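Local structure of CmeC (Campylobacter jejuni, 4MT4) at residues G140-R152 / F450-S464. The protein forms a trimeric outer membrane channel that probably exports drugs as part of a multidrug efflux system. Residues are numbered along the deposited sequence; the frame is centred on the assembly and turned at random.
Sequences GFKASEYDYEAAR and FEQSEDTSKNIKEES
Ser457 OG donates to Glu145 OE2 at 2.6 Å, on the syn side of the carboxylate. Glu145 reaches it with an extended chain, whose CG also lies over one face of the Phe141 ring, while its CB rests 3.7 Å from Ile460 CD1. Ile460 then runs alongside Tyr148 in the opposite direction, its CG2 against CE2. With CG anti to the backbone N (chi1 173°), Tyr148 carries its hydroxyl to Ser464, just past the end of helix 456-463; Ser464 OG in turn donates to Ile460 O. This short C-terminal helix packs on segment 140-152 of the long helix 129-195, part of the periplasmic helical barrel typical of outer membrane factors, and Ile460 also touches Met67 of helix 58-79. One turn on from Tyr148, Arg152 lays its guanidinium over Glu463 CB, and NH1 donates to Glu463 O at 3.1 Å, bent to 140°. A water in the guanidinium plane accepts from Arg152 NE and also bonds Tyr148 OH. Glu149, bent at chi2, brings OE1 within 2.9 Å of Glu463 OE2; a shared proton could relieve that repulsion. On the other flank Tyr146 CE1 meets the edge of Phe450 at CZ, 3.5 Å away, with the ring planes 82° apart, and Gln452 CG packs against the Tyr146 hydroxyl.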
# COMPACT_ATOMS: atom_id res chain seq x y z
N GLY B 140 -9.28 -9.33 -19.58
CA GLY B 140 -9.10 -9.33 -18.14
C GLY B 140 -8.53 -10.65 -17.67
O GLY B 140 -7.71 -10.70 -16.75
N PHE B 141 -8.96 -11.74 -18.31
CA PHE B 141 -8.46 -13.07 -17.99
C PHE B 141 -7.01 -13.23 -18.44
O PHE B 141 -6.18 -13.77 -17.71
CB PHE B 141 -9.33 -14.16 -18.63
CG PHE B 141 -8.70 -15.52 -18.60
CD1 PHE B 141 -8.61 -16.23 -17.41
CD2 PHE B 141 -8.20 -16.10 -19.75
CE1 PHE B 141 -8.03 -17.48 -17.37
CE2 PHE B 141 -7.61 -17.35 -19.72
CZ PHE B 141 -7.53 -18.04 -18.53
N LYS B 142 -6.72 -12.77 -19.65
CA LYS B 142 -5.36 -12.82 -20.18
C LYS B 142 -4.41 -12.00 -19.32
O LYS B 142 -3.24 -12.35 -19.16
CB LYS B 142 -5.32 -12.31 -21.63
CG LYS B 142 -5.92 -13.27 -22.64
CD LYS B 142 -5.67 -12.79 -24.06
CE LYS B 142 -6.16 -13.80 -25.09
NZ LYS B 142 -5.87 -13.37 -26.48
N ALA B 143 -4.92 -10.90 -18.76
CA ALA B 143 -4.14 -10.06 -17.87
C ALA B 143 -3.86 -10.78 -16.56
O ALA B 143 -2.79 -10.63 -15.97
CB ALA B 143 -4.85 -8.75 -17.62
N SER B 144 -4.83 -11.58 -16.11
CA SER B 144 -4.68 -12.34 -14.88
C SER B 144 -3.66 -13.46 -15.06
O SER B 144 -2.99 -13.86 -14.10
CB SER B 144 -6.02 -12.92 -14.44
OG SER B 144 -6.49 -13.90 -15.35
N GLU B 145 -3.54 -13.96 -16.28
CA GLU B 145 -2.55 -15.00 -16.59
C GLU B 145 -1.14 -14.42 -16.55
O GLU B 145 -0.22 -15.03 -16.01
CB GLU B 145 -2.83 -15.62 -17.96
CG GLU B 145 -4.02 -16.56 -18.00
CD GLU B 145 -4.19 -17.23 -19.35
OE1 GLU B 145 -4.16 -16.52 -20.37
OE2 GLU B 145 -4.34 -18.47 -19.38
N TYR B 146 -0.98 -13.23 -17.13
CA TYR B 146 0.30 -12.53 -17.12
C TYR B 146 0.65 -12.07 -15.71
O TYR B 146 1.82 -12.01 -15.34
CB TYR B 146 0.26 -11.34 -18.07
CG TYR B 146 0.15 -11.73 -19.53
CD1 TYR B 146 0.77 -12.87 -20.02
CD2 TYR B 146 -0.58 -10.95 -20.42
CE1 TYR B 146 0.66 -13.23 -21.35
CE2 TYR B 146 -0.69 -11.30 -21.75
CZ TYR B 146 -0.07 -12.44 -22.21
OH TYR B 146 -0.17 -12.80 -23.54
N ASP B 147 -0.37 -11.74 -14.93
CA ASP B 147 -0.18 -11.36 -13.53
C ASP B 147 0.29 -12.56 -12.71
O ASP B 147 1.05 -12.40 -11.75
CB ASP B 147 -1.47 -10.80 -12.93
CG ASP B 147 -1.72 -9.35 -13.32
OD1 ASP B 147 -0.76 -8.67 -13.73
OD2 ASP B 147 -2.87 -8.89 -13.20
N TYR B 148 -0.15 -13.75 -13.09
CA TYR B 148 0.28 -14.97 -12.42
C TYR B 148 1.74 -15.28 -12.74
O TYR B 148 2.50 -15.69 -11.87
CB TYR B 148 -0.60 -16.15 -12.82
CG TYR B 148 -0.10 -17.48 -12.29
CD1 TYR B 148 -0.29 -17.83 -10.95
CD2 TYR B 148 0.55 -18.39 -13.12
CE1 TYR B 148 0.16 -19.05 -10.46
CE2 TYR B 148 1.00 -19.60 -12.63
CZ TYR B 148 0.81 -19.93 -11.31
OH TYR B 148 1.26 -21.13 -10.82
N GLU B 149 2.11 -15.08 -14.00
CA GLU B 149 3.49 -15.27 -14.44
C GLU B 149 4.41 -14.27 -13.74
O GLU B 149 5.53 -14.60 -13.35
CB GLU B 149 3.60 -15.12 -15.95
CG GLU B 149 2.82 -16.16 -16.75
CD GLU B 149 3.54 -17.50 -16.84
OE1 GLU B 149 4.54 -17.70 -16.11
OE2 GLU B 149 3.11 -18.35 -17.64
N ALA B 150 3.92 -13.04 -13.60
CA ALA B 150 4.66 -11.99 -12.91
C ALA B 150 4.81 -12.33 -11.44
O ALA B 150 5.87 -12.10 -10.84
CB ALA B 150 3.96 -10.65 -13.08
N ALA B 151 3.76 -12.88 -10.85
CA ALA B 151 3.78 -13.27 -9.45
C ALA B 151 4.71 -14.46 -9.22
O ALA B 151 5.41 -14.53 -8.22
CB ALA B 151 2.37 -13.60 -8.97
N ARG B 152 4.71 -15.39 -10.17
CA ARG B 152 5.56 -16.57 -10.09
C ARG B 152 7.04 -16.17 -10.11
O ARG B 152 7.82 -16.61 -9.26
CB ARG B 152 5.27 -17.53 -11.24
CG ARG B 152 5.87 -18.92 -11.07
CD ARG B 152 5.49 -19.83 -12.23
NE ARG B 152 5.73 -21.24 -11.93
CZ ARG B 152 6.86 -21.89 -12.18
NH1 ARG B 152 6.98 -23.17 -11.87
NH2 ARG B 152 7.88 -21.25 -12.73
N PHE B 450 10.15 -15.76 -19.59
CA PHE B 450 8.78 -15.65 -20.09
C PHE B 450 8.75 -15.21 -21.55
O PHE B 450 9.48 -14.30 -21.95
CB PHE B 450 7.97 -14.68 -19.23
CG PHE B 450 6.61 -14.36 -19.79
CD1 PHE B 450 5.55 -15.24 -19.64
CD2 PHE B 450 6.39 -13.17 -20.47
CE1 PHE B 450 4.30 -14.95 -20.15
CE2 PHE B 450 5.14 -12.87 -20.99
CZ PHE B 450 4.10 -13.76 -20.82
N GLU B 451 7.91 -15.88 -22.34
CA GLU B 451 7.71 -15.50 -23.73
C GLU B 451 6.22 -15.38 -24.02
O GLU B 451 5.48 -16.37 -24.00
CB GLU B 451 8.37 -16.51 -24.67
CG GLU B 451 9.88 -16.61 -24.53
CD GLU B 451 10.62 -15.41 -25.09
OE1 GLU B 451 9.98 -14.56 -25.74
OE2 GLU B 451 11.85 -15.32 -24.88
N GLN B 452 5.77 -14.16 -24.30
CA GLN B 452 4.35 -13.86 -24.47
C GLN B 452 3.72 -14.62 -25.63
O GLN B 452 2.54 -14.97 -25.58
CB GLN B 452 4.16 -12.35 -24.68
CG GLN B 452 2.72 -11.91 -24.84
CD GLN B 452 2.58 -10.43 -25.10
OE1 GLN B 452 3.09 -9.61 -24.34
NE2 GLN B 452 1.89 -10.07 -26.18
N SER B 453 4.51 -14.89 -26.66
CA SER B 453 4.01 -15.52 -27.88
C SER B 453 3.57 -16.97 -27.67
O SER B 453 2.78 -17.51 -28.45
CB SER B 453 5.07 -15.46 -28.98
OG SER B 453 6.30 -16.02 -28.53
N GLU B 454 4.09 -17.61 -26.62
CA GLU B 454 3.79 -19.01 -26.35
C GLU B 454 2.37 -19.22 -25.83
O GLU B 454 1.66 -18.26 -25.53
CB GLU B 454 4.79 -19.58 -25.34
CG GLU B 454 6.24 -19.58 -25.81
CD GLU B 454 7.19 -20.15 -24.78
OE1 GLU B 454 6.71 -20.58 -23.71
OE2 GLU B 454 8.41 -20.16 -25.03
N ASP B 455 1.96 -20.48 -25.73
CA ASP B 455 0.67 -20.83 -25.16
C ASP B 455 0.71 -20.63 -23.65
O ASP B 455 1.18 -21.50 -22.92
CB ASP B 455 0.29 -22.27 -25.51
CG ASP B 455 -1.18 -22.57 -25.25
OD1 ASP B 455 -1.85 -21.79 -24.55
OD2 ASP B 455 -1.67 -23.61 -25.76
N THR B 456 0.22 -19.49 -23.20
CA THR B 456 0.30 -19.12 -21.79
C THR B 456 -0.49 -20.08 -20.90
O THR B 456 -0.01 -20.49 -19.85
CB THR B 456 -0.22 -17.69 -21.56
OG1 THR B 456 0.39 -16.79 -22.49
CG2 THR B 456 0.09 -17.23 -20.14
N SER B 457 -1.70 -20.43 -21.33
CA SER B 457 -2.56 -21.32 -20.56
C SER B 457 -1.94 -22.70 -20.40
O SER B 457 -1.95 -23.28 -19.31
CB SER B 457 -3.93 -21.44 -21.23
OG SER B 457 -4.56 -20.18 -21.33
N LYS B 458 -1.39 -23.22 -21.49
CA LYS B 458 -0.71 -24.51 -21.48
C LYS B 458 0.54 -24.46 -20.60
O LYS B 458 0.84 -25.41 -19.87
CB LYS B 458 -0.35 -24.93 -22.90
CG LYS B 458 0.67 -26.05 -22.99
CD LYS B 458 1.04 -26.34 -24.43
CE LYS B 458 2.29 -27.19 -24.51
NZ LYS B 458 3.48 -26.49 -23.95
N ASN B 459 1.27 -23.35 -20.67
CA ASN B 459 2.46 -23.16 -19.85
C ASN B 459 2.13 -23.05 -18.37
O ASN B 459 2.80 -23.64 -17.53
CB ASN B 459 3.23 -21.92 -20.30
CG ASN B 459 3.99 -22.14 -21.59
OD1 ASN B 459 4.38 -23.27 -21.91
ND2 ASN B 459 4.22 -21.07 -22.34
N ILE B 460 1.08 -22.29 -18.05
CA ILE B 460 0.66 -22.09 -16.67
C ILE B 460 0.24 -23.41 -16.02
O ILE B 460 0.64 -23.71 -14.90
CB ILE B 460 -0.50 -21.08 -16.57
CG1 ILE B 460 0.01 -19.65 -16.78
CG2 ILE B 460 -1.20 -21.18 -15.23
CD1 ILE B 460 -1.07 -18.60 -16.75
N LYS B 461 -0.54 -24.20 -16.75
CA LYS B 461 -0.98 -25.49 -16.25
C LYS B 461 0.20 -26.44 -16.04
O LYS B 461 0.23 -27.20 -15.07
CB LYS B 461 -2.00 -26.12 -17.21
CG LYS B 461 -2.51 -27.48 -16.77
CD LYS B 461 -3.71 -27.93 -17.59
CE LYS B 461 -4.26 -29.25 -17.06
NZ LYS B 461 -5.54 -29.63 -17.73
N GLU B 462 1.17 -26.39 -16.95
CA GLU B 462 2.34 -27.25 -16.87
C GLU B 462 3.25 -26.89 -15.70
O GLU B 462 3.81 -27.77 -15.04
CB GLU B 462 3.13 -27.19 -18.18
CG GLU B 462 4.52 -27.82 -18.13
CD GLU B 462 4.49 -29.28 -17.72
OE1 GLU B 462 3.57 -30.01 -18.15
OE2 GLU B 462 5.38 -29.70 -16.95
N GLU B 463 3.39 -25.60 -15.43
CA GLU B 463 4.32 -25.13 -14.40
C GLU B 463 3.67 -25.03 -13.01
O GLU B 463 4.37 -24.80 -12.02
CB GLU B 463 4.90 -23.77 -14.80
CG GLU B 463 3.89 -22.63 -14.76
CD GLU B 463 4.42 -21.36 -15.39
OE1 GLU B 463 5.59 -21.36 -15.85
OE2 GLU B 463 3.67 -20.36 -15.45
N SER B 464 2.36 -25.20 -12.95
CA SER B 464 1.64 -25.15 -11.68
C SER B 464 1.26 -26.54 -11.20
O SER B 464 0.37 -26.71 -10.37
CB SER B 464 0.38 -24.29 -11.81
OG SER B 464 0.68 -23.00 -12.32
O HOH W 1 3.73 -22.02 -10.41